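Local coordinates for protein putative ribose operon repressor (Burkholderia thailandensis, PDB 3EGC) that probably acts as a LacI-family transcriptional repressor, binding operator DNA and sensing a small sugar-like effector through its periplasmic-binding-protein-like domain, at residues 20-25 with 242-247; 196-201 with 224-229; 203-208 with 216-221. One frame throughout, in Å; residues are numbered along the deposited sequence.

Interaction 1: residues 20-25 with 242-247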
loop_
_atom_site.group_PDB
_atom_site.type_symbol
_atom_site.label_atom_id
_atom_site.label_comp_id
_atom_site.label_asym_id
_atom_site.label_seq_id
_atom_site.Cartn_x
_atom_site.Cartn_y
_atom_site.Cartn_z
ATOM N N ASN A 20 -3.628 3.266 1.687
ATOM C CA ASN A 20 -2.486 3.675 2.485
ATOM C C ASN A 20 -1.850 2.345 2.961
ATOM O O ASN A 20 -2.496 1.428 3.496
ATOM C CB ASN A 20 -2.935 4.557 3.636
ATOM C CG ASN A 20 -1.759 5.003 4.583
ATOM O OD1 ASN A 20 -0.748 4.378 4.656
ATOM N ND2 ASN A 20 -1.943 6.137 5.272
ATOM N N VAL A 21 -0.576 2.264 2.686
ATOM C CA VAL A 21 0.187 1.081 2.850
ATOM C C VAL A 21 0.198 0.645 4.318
ATOM O O VAL A 21 0.306 -0.545 4.607
ATOM C CB VAL A 21 1.621 1.340 2.269
ATOM C CG1 VAL A 21 2.665 0.983 3.263
ATOM C CG2 VAL A 21 1.825 0.528 1.078
ATOM N N PHE A 22 0.069 1.603 5.228
ATOM C CA PHE A 22 -0.035 1.276 6.623
ATOM C C PHE A 22 -1.157 0.252 6.877
ATOM O O PHE A 22 -0.936 -0.801 7.457
ATOM C CB PHE A 22 -0.237 2.548 7.457
ATOM C CG PHE A 22 -0.448 2.272 8.921
ATOM C CD1 PHE A 22 0.611 2.160 9.791
ATOM C CD2 PHE A 22 -1.743 2.112 9.427
ATOM C CE1 PHE A 22 0.362 1.880 11.169
ATOM C CE2 PHE A 22 -1.986 1.860 10.743
ATOM C CZ PHE A 22 -0.944 1.757 11.615
ATOM N N PHE A 23 -2.367 0.619 6.461
ATOM C CA PHE A 23 -3.582 -0.159 6.620
ATOM C C PHE A 23 -3.630 -1.480 5.814
ATOM O O PHE A 23 -4.221 -2.428 6.238
ATOM C CB PHE A 23 -4.831 0.741 6.305
ATOM C CG PHE A 23 -4.994 1.881 7.260
ATOM C CD1 PHE A 23 -5.303 1.654 8.618
ATOM C CD2 PHE A 23 -4.803 3.187 6.828
ATOM C CE1 PHE A 23 -5.381 2.710 9.509
ATOM C CE2 PHE A 23 -4.913 4.270 7.718
ATOM C CZ PHE A 23 -5.186 4.034 9.077
ATOM N N ALA A 24 -3.070 -1.484 4.621
ATOM C CA ALA A 24 -2.863 -2.686 3.850
ATOM C C ALA A 24 -1.988 -3.738 4.575
ATOM O O ALA A 24 -2.242 -4.955 4.492
ATOM C CB ALA A 24 -2.201 -2.344 2.434
ATOM N N GLU A 25 -0.914 -3.273 5.183
ATOM C CA GLU A 25 -0.060 -4.185 5.972
ATOM C C GLU A 25 -0.751 -4.642 7.301
ATOM O O GLU A 25 -0.541 -5.755 7.736
ATOM C CB GLU A 25 1.280 -3.529 6.285
ATOM C CG GLU A 25 2.212 -3.262 5.085
ATOM C CD GLU A 25 3.490 -2.507 5.530
ATOM O OE1 GLU A 25 3.693 -2.199 6.737
ATOM O OE2 GLU A 25 4.362 -2.252 4.707
ATOM N N ARG A 242 2.190 -5.278 10.591
ATOM C CA ARG A 242 1.678 -6.640 10.566
ATOM C C ARG A 242 1.285 -7.201 11.926
ATOM O O ARG A 242 0.241 -7.813 12.067
ATOM C CB ARG A 242 2.682 -7.574 9.830
ATOM C CG ARG A 242 2.417 -7.582 8.318
ATOM C CD ARG A 242 3.691 -7.989 7.495
ATOM N NE ARG A 242 4.721 -6.957 7.581
ATOM C CZ ARG A 242 5.229 -6.277 6.548
ATOM N NH1 ARG A 242 4.849 -6.547 5.298
ATOM N NH2 ARG A 242 6.163 -5.341 6.780
ATOM N N ARG A 243 2.141 -7.004 12.917
ATOM C CA ARG A 243 1.897 -7.422 14.285
ATOM C C ARG A 243 0.697 -6.709 14.882
ATOM O O ARG A 243 -0.010 -7.272 15.651
ATOM C CB ARG A 243 3.153 -7.191 15.148
ATOM C CG ARG A 243 3.068 -7.729 16.594
ATOM C CD ARG A 243 3.322 -9.208 16.637
ATOM N NE ARG A 243 3.027 -9.767 17.954
ATOM C CZ ARG A 243 3.951 -10.127 18.854
ATOM N NH1 ARG A 243 5.252 -9.998 18.570
ATOM N NH2 ARG A 243 3.565 -10.622 20.026
ATOM N N ILE A 244 0.469 -5.456 14.519
ATOM C CA ILE A 244 -0.736 -4.768 14.954
ATOM C C ILE A 244 -1.983 -5.507 14.463
ATOM O O ILE A 244 -2.901 -5.788 15.239
ATOM C CB ILE A 244 -0.748 -3.254 14.451
ATOM C CG1 ILE A 244 0.387 -2.480 15.138
ATOM C CG2 ILE A 244 -2.133 -2.641 14.680
ATOM C CD1 ILE A 244 0.679 -1.036 14.542
ATOM N N GLY A 245 -2.020 -5.835 13.179
ATOM C CA GLY A 245 -3.139 -6.645 12.640
ATOM C C GLY A 245 -3.299 -8.044 13.268
ATOM O O GLY A 245 -4.416 -8.466 13.612
ATOM N N GLN A 246 -2.200 -8.798 13.359
ATOM C CA GLN A 246 -2.190 -10.150 13.993
ATOM C C GLN A 246 -2.731 -10.173 15.444
ATOM O O GLN A 246 -3.619 -10.995 15.775
ATOM C CB GLN A 246 -0.757 -10.732 13.922
ATOM C CG GLN A 246 -0.516 -12.011 14.690
ATOM C CD GLN A 246 0.976 -12.504 14.625
ATOM O OE1 GLN A 246 1.818 -12.035 15.363
ATOM N NE2 GLN A 246 1.275 -13.437 13.722
ATOM N N GLU A 247 -2.232 -9.251 16.276
ATOM C CA GLU A 247 -2.619 -9.132 17.656
ATOM C C GLU A 247 -4.071 -8.632 17.812
ATOM O O GLU A 247 -4.745 -9.021 18.728
ATOM C CB GLU A 247 -1.676 -8.126 18.404
ATOM C CG GLU A 247 -0.241 -8.568 18.562
ATOM C CD GLU A 247 -0.072 -9.805 19.442
ATOM O OE1 GLU A 247 -0.947 -10.042 20.296
ATOM O OE2 GLU A 247 0.926 -10.531 19.254
#
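Glu25 lays its carboxylate over one face of the Arg242 guanidinium, the two planes 24° apart and stacked. The contact pairs the start of helix 21-36 with helix 241-257, two helices of the periplasmic-binding-protein fold that the LacI family uses as its effector-binding core. Glu25 OE1 lies 4.0 Å from Arg242 NH2, a long salt bridge in which no N-H points at the oxygen; what remains is attraction between charges. The stronger polar partners lie elsewhere: Glu25 OE1 is hydrogen-bonded to the hydroxyl of Thr241, and Arg242 NH1 makes a salt bridge to Glu19 of the second subunit, which draws the pair into the dimer interface. Arg242 reaches this place through a bend at chi3, while Glu25 runs extended beyond CG. Lower on the arginine, the methylene carbon CG rests 3.5 Å from the backbone O of Glu25, at the level where the helices come nearest, with the CA atoms of Glu25 and Arg242 5.5 Å apart. On the buried side the contact turns apolar. Phe22, its CG anti to the backbone N (chi1 176°), brings CZ within 4.4 Å of Ile244 CD1, and the methyl approaches the ring obliquely. Behind it, Phe22 CD2 sits over the centre of one face of the Phe23 ring. Ile244 also packs on Val105, Ser107 and Leu267, linking this layer to the central strands. Asn20 is the N-cap of helix 21-36: the capping bond runs from Phe22 N to Asn20 OD1, 2.9 Å long with an N-H...O angle of 157°, and the same OD1 is also hydrogen-bonded to His195 NE2.

Interaction 2: residues 196-201 with 224-229; sequences RITEGA and LPWMAF
Thr198 turns its methyl toward the six-membered ring of Trp226, CG2 lying 4.0 Å from CH2, and the two side chains meet at a slant, neither squarely over the ring nor in its plane. One residue on, the Glu199 methylene CG stands 4.3 Å from Trp226 CZ2, also obliquely. Met227 completes the first shell: its terminal methyl CE reaches to 4.4 Å from Thr198 CB. No hydrogen bond crosses between the segments, and all four touching residues are buried. The indole gets its direction from chi1 of 71°, which sets CG between the backbone N and the carbonyl carbon and sends the ring toward the helix. Met227 CG lies 3.9 Å above one face of that ring, offset toward the rim, and its chain runs on to the CE methyl at Thr198. The fold here is the periplasmic-binding-protein type of the LacI family: helix 195-208 packs against a 3-10 turn, residues 225-228, in the loop between strands 217-221 and 236-238. That turn is held by backbone bonds such as Met227 N to Leu224 O, while Met227 is further tied through its backbone to Leu234. Behind the methyl of Thr198, its hydroxyl OG1 has hydrogen-bond partners in Ser220, Thr192 and the carbonyl of Ser194, which probably fixes the rotation of the side chain. Farther out, Trp226 stacks on Trp226 of the second subunit, and the ring of Phe229 meets that same neighbouring indole edge-to-face.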
loop_
_atom_site.group_PDB
_atom_site.type_symbol
_atom_site.label_atom_id
_atom_site.label_comp_id
_atom_site.label_asym_id
_atom_site.label_seq_id
_atom_site.Cartn_x
_atom_site.Cartn_y
_atom_site.Cartn_z
ATOM N N ARG A 196 2.769 9.641 4.471
ATOM C CA ARG A 196 1.943 10.460 3.596
ATOM C C ARG A 196 2.143 11.966 3.857
ATOM O O ARG A 196 2.178 12.758 2.941
ATOM C CB ARG A 196 0.484 10.054 3.672
ATOM C CG ARG A 196 -0.328 10.663 2.528
ATOM C CD ARG A 196 -1.278 9.636 1.875
ATOM N NE ARG A 196 -0.586 8.456 1.359
ATOM C CZ ARG A 196 -1.195 7.322 1.028
ATOM N NH1 ARG A 196 -0.474 6.331 0.580
ATOM N NH2 ARG A 196 -2.522 7.203 1.098
ATOM N N ILE A 197 2.353 12.305 5.130
ATOM C CA ILE A 197 2.761 13.646 5.516
ATOM C C ILE A 197 4.183 13.952 5.071
ATOM O O ILE A 197 4.465 15.072 4.609
ATOM C CB ILE A 197 2.533 13.879 7.045
ATOM C CG1 ILE A 197 1.021 13.935 7.308
ATOM C CG2 ILE A 197 3.213 15.166 7.562
ATOM C CD1 ILE A 197 0.723 13.702 8.728
ATOM N N THR A 198 5.062 12.953 5.184
ATOM C CA THR A 198 6.423 13.109 4.660
ATOM C C THR A 198 6.422 13.437 3.153
ATOM O O THR A 198 7.202 14.257 2.699
ATOM C CB THR A 198 7.321 11.888 4.941
ATOM O OG1 THR A 198 7.349 11.633 6.342
ATOM C CG2 THR A 198 8.726 12.204 4.471
ATOM N N GLU A 199 5.511 12.813 2.393
ATOM C CA GLU A 199 5.333 13.211 0.972
ATOM C C GLU A 199 5.000 14.722 0.856
ATOM O O GLU A 199 5.646 15.454 0.142
ATOM C CB GLU A 199 4.237 12.357 0.305
ATOM C CG GLU A 199 4.480 10.822 0.403
ATOM C CD GLU A 199 3.404 10.034 -0.244
ATOM O OE1 GLU A 199 2.245 10.535 -0.300
ATOM O OE2 GLU A 199 3.715 8.905 -0.707
ATOM N N GLY A 200 4.008 15.197 1.598
ATOM C CA GLY A 200 3.650 16.618 1.582
ATOM C C GLY A 200 4.764 17.579 2.005
ATOM O O GLY A 200 4.962 18.646 1.386
ATOM N N ALA A 201 5.505 17.230 3.054
ATOM C CA ALA A 201 6.745 17.997 3.396
ATOM C C ALA A 201 7.812 17.988 2.281
ATOM O O ALA A 201 8.394 19.011 2.005
ATOM C CB ALA A 201 7.375 17.526 4.786
ATOM N N LEU A 224 9.302 3.178 4.783
ATOM C CA LEU A 224 9.119 2.906 3.388
ATOM C C LEU A 224 10.498 2.854 2.704
ATOM O O LEU A 224 11.324 3.716 2.939
ATOM C CB LEU A 224 8.273 4.046 2.799
ATOM C CG LEU A 224 6.719 4.189 2.974
ATOM C CD1 LEU A 224 5.980 3.433 1.911
ATOM C CD2 LEU A 224 6.215 3.708 4.361
ATOM N N PRO A 225 10.736 1.854 1.847
ATOM C CA PRO A 225 11.998 1.723 1.092
ATOM C C PRO A 225 12.486 3.022 0.427
ATOM O O PRO A 225 13.636 3.342 0.546
ATOM C CB PRO A 225 11.684 0.627 0.036
ATOM C CG PRO A 225 10.621 -0.305 0.845
ATOM C CD PRO A 225 9.770 0.765 1.567
ATOM N N TRP A 226 11.618 3.788 -0.210
ATOM C CA TRP A 226 12.060 5.026 -0.830
ATOM C C TRP A 226 12.778 5.991 0.117
ATOM O O TRP A 226 13.653 6.681 -0.290
ATOM C CB TRP A 226 10.951 5.703 -1.629
ATOM C CG TRP A 226 9.855 6.300 -0.815
ATOM C CD1 TRP A 226 8.628 5.729 -0.521
ATOM C CD2 TRP A 226 9.859 7.602 -0.172
ATOM N NE1 TRP A 226 7.904 6.583 0.257
ATOM C CE2 TRP A 226 8.614 7.739 0.483
ATOM C CE3 TRP A 226 10.764 8.676 -0.157
ATOM C CZ2 TRP A 226 8.248 8.884 1.162
ATOM C CZ3 TRP A 226 10.415 9.832 0.524
ATOM C CH2 TRP A 226 9.170 9.924 1.202
ATOM N N MET A 227 12.442 5.977 1.401
ATOM C CA MET A 227 13.117 6.853 2.367
ATOM C C MET A 227 14.614 6.595 2.469
ATOM O O MET A 227 15.403 7.491 2.813
ATOM C CB MET A 227 12.486 6.763 3.748
ATOM C CG MET A 227 11.087 7.531 3.852
ATOM S SD MET A 227 10.163 6.932 5.254
ATOM C CE MET A 227 8.598 7.721 4.742
ATOM N N ALA A 228 15.017 5.371 2.158
ATOM C CA ALA A 228 16.428 5.073 2.168
ATOM C C ALA A 228 17.158 5.460 0.861
ATOM O O ALA A 228 18.367 5.284 0.767
ATOM C CB ALA A 228 16.678 3.602 2.555
ATOM N N PHE A 229 16.456 6.009 -0.134
ATOM C CA PHE A 229 17.160 6.341 -1.405
ATOM C C PHE A 229 17.612 7.764 -1.343
ATOM O O PHE A 229 18.379 8.198 -2.161
ATOM C CB PHE A 229 16.278 6.204 -2.660
ATOM C CG PHE A 229 15.610 4.861 -2.812
ATOM C CD1 PHE A 229 16.169 3.734 -2.273
ATOM C CD2 PHE A 229 14.426 4.747 -3.500
ATOM C CE1 PHE A 229 15.510 2.452 -2.421
ATOM C CE2 PHE A 229 13.770 3.536 -3.637
ATOM C CZ PHE A 229 14.304 2.371 -3.110
#

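Interaction 3: residues 203-208 with 216-221; sequences QALNVL and VEIVSF
Leu205 divides its two methyls between Val216 and Ile218, and these three buried side chains make the whole contact, without a hydrogen bond between the segments. One branch, CD2, lies 3.8 Å from Val216 CG2 and 3.9 Å from Val216 CB, the leucine slanting across the valine. The other branch, CD1, meets Ile218 CD1 tip to tip at 4.2 Å. Both partners can be reached because Val216 and Ile218 stand two positions apart and direct their CB atoms toward the helix, whereas the intervening Glu217 points away and pairs with Arg123 and His125. The Ile218 CG1 arm, anti to the carbonyl carbon (chi1 -61°) and extended, carries its terminal methyl out to the leucine. Leu205 also packs on Leu210, in the link between helix and strand; Val216 and Ile218 touch Leu190 and Thr192, respectively, of the adjoining strand 189-192. Apolar contact of one helical leucine with Ile218 of the strand and Val216 just before it thus seats helix 195-208 on the sheet, as is characteristic of the beta-alpha-beta crossover, here formed by strand 189-192, helix 195-208 and strand 217-221 in a LacI-type periplasmic-binding-protein fold.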
loop_
_atom_site.group_PDB
_atom_site.type_symbol
_atom_site.label_atom_id
_atom_site.label_comp_id
_atom_site.label_asym_id
_atom_site.label_seq_id
_atom_site.Cartn_x
_atom_site.Cartn_y
_atom_site.Cartn_z
ATOM N N GLN A 203 7.030 17.654 -0.891
ATOM C CA GLN A 203 6.416 18.545 -1.856
ATOM C C GLN A 203 6.636 20.001 -1.500
ATOM O O GLN A 203 6.995 20.798 -2.368
ATOM C CB GLN A 203 4.937 18.237 -2.074
ATOM C CG GLN A 203 4.738 16.978 -2.913
ATOM C CD GLN A 203 3.438 16.264 -2.642
ATOM O OE1 GLN A 203 3.204 15.162 -3.185
ATOM N NE2 GLN A 203 2.580 16.862 -1.807
ATOM N N ALA A 204 6.413 20.349 -0.235
ATOM C CA ALA A 204 6.647 21.733 0.197
ATOM C C ALA A 204 8.088 22.185 -0.092
ATOM O O ALA A 204 8.300 23.251 -0.590
ATOM C CB ALA A 204 6.307 21.929 1.672
ATOM N N LEU A 205 9.067 21.357 0.253
ATOM C CA LEU A 205 10.462 21.739 0.068
ATOM C C LEU A 205 10.691 22.339 -1.313
ATOM O O LEU A 205 11.094 23.505 -1.445
ATOM C CB LEU A 205 11.418 20.588 0.335
ATOM C CG LEU A 205 11.513 20.235 1.833
ATOM C CD1 LEU A 205 12.434 19.037 2.067
ATOM C CD2 LEU A 205 11.934 21.435 2.683
ATOM N N ASN A 206 10.367 21.580 -2.342
ATOM C CA ASN A 206 10.614 22.110 -3.646
ATOM C C ASN A 206 9.594 23.073 -4.252
ATOM O O ASN A 206 9.889 23.744 -5.225
ATOM C CB ASN A 206 11.247 21.066 -4.595
ATOM C CG ASN A 206 10.275 20.084 -5.165
ATOM O OD1 ASN A 206 10.586 18.876 -5.251
ATOM N ND2 ASN A 206 9.142 20.583 -5.661
ATOM N N VAL A 207 8.435 23.207 -3.620
ATOM C CA VAL A 207 7.588 24.349 -3.871
ATOM C C VAL A 207 8.321 25.627 -3.377
ATOM O O VAL A 207 8.347 26.644 -4.041
ATOM C CB VAL A 207 6.240 24.228 -3.150
ATOM C CG1 VAL A 207 5.610 25.580 -3.013
ATOM C CG2 VAL A 207 5.300 23.284 -3.886
ATOM N N LEU A 208 8.932 25.548 -2.201
ATOM C CA LEU A 208 9.667 26.653 -1.622
ATOM C C LEU A 208 11.111 26.819 -2.182
ATOM O O LEU A 208 11.781 27.817 -1.911
ATOM C CB LEU A 208 9.681 26.498 -0.118
ATOM C CG LEU A 208 8.343 26.733 0.575
ATOM C CD1 LEU A 208 8.491 26.578 2.066
ATOM C CD2 LEU A 208 7.772 28.115 0.289
ATOM N N VAL A 216 16.671 21.529 5.199
ATOM C CA VAL A 216 15.744 20.927 6.184
ATOM C C VAL A 216 15.942 19.437 6.258
ATOM O O VAL A 216 15.885 18.770 5.232
ATOM C CB VAL A 216 14.260 21.204 5.752
ATOM C CG1 VAL A 216 13.198 20.442 6.597
ATOM C CG2 VAL A 216 13.959 22.759 5.669
ATOM N N GLU A 217 16.198 18.905 7.444
ATOM C CA GLU A 217 16.178 17.453 7.644
ATOM C C GLU A 217 14.804 16.981 8.129
ATOM O O GLU A 217 13.972 17.797 8.557
ATOM C CB GLU A 217 17.347 16.959 8.526
ATOM C CG GLU A 217 18.703 16.911 7.748
ATOM C CD GLU A 217 19.923 16.555 8.606
ATOM O OE1 GLU A 217 19.809 16.243 9.807
ATOM O OE2 GLU A 217 21.034 16.552 8.058
ATOM N N ILE A 218 14.563 15.674 8.012
ATOM C CA ILE A 218 13.274 15.076 8.287
ATOM C C ILE A 218 13.380 13.712 8.939
ATOM O O ILE A 218 14.101 12.836 8.446
ATOM C CB ILE A 218 12.427 14.890 6.978
ATOM C CG1 ILE A 218 12.162 16.249 6.307
ATOM C CG2 ILE A 218 11.111 14.116 7.285
ATOM C CD1 ILE A 218 11.377 16.150 4.926
ATOM N N VAL A 219 12.673 13.522 10.054
ATOM C CA VAL A 219 12.480 12.158 10.546
ATOM C C VAL A 219 10.980 11.895 10.432
ATOM O O VAL A 219 10.195 12.809 10.621
ATOM C CB VAL A 219 12.998 11.955 12.001
ATOM C CG1 VAL A 219 14.476 12.113 12.022
ATOM C CG2 VAL A 219 12.316 13.014 13.032
ATOM N N SER A 220 10.614 10.654 10.137
ATOM C CA SER A 220 9.270 10.300 9.804
ATOM C C SER A 220 8.857 9.022 10.533
ATOM O O SER A 220 9.719 8.203 10.854
ATOM C CB SER A 220 9.165 10.071 8.297
ATOM O OG SER A 220 7.836 9.757 7.897
ATOM N N PHE A 221 7.550 8.855 10.785
ATOM C CA PHE A 221 6.994 7.531 11.069
ATOM C C PHE A 221 6.747 6.740 9.764
ATOM O O PHE A 221 6.562 7.326 8.708
ATOM C CB PHE A 221 5.659 7.599 11.833
ATOM C CG PHE A 221 5.809 7.816 13.335
ATOM C CD1 PHE A 221 5.339 6.864 14.210
ATOM C CD2 PHE A 221 6.343 9.008 13.853
ATOM C CE1 PHE A 221 5.415 7.043 15.578
ATOM C CE2 PHE A 221 6.442 9.210 15.224
ATOM C CZ PHE A 221 5.985 8.246 16.102
#

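In the fold
From the N terminus, the chain enters interaction 1 at residues 20-25 and returns to it only at 242-247, joining helices 21-36 and 241-257 and closing a loop of more than two hundred residues within which the other two contacts nest. Inside it, helix 195-208 opens interaction 2 with its first turns and interaction 3 with its later ones; 216-221 closes interaction 3 before 224-229 closes interaction 2, so interaction 3 is nested in interaction 2. Together they fasten that helix to strand 217-221 and to the loop after it, and they touch where Ala201 packs on Ile218. Interaction 1 touches interaction 2 where Asn20 packs against Arg196. Interactions 1 and 2 both reach the second subunit.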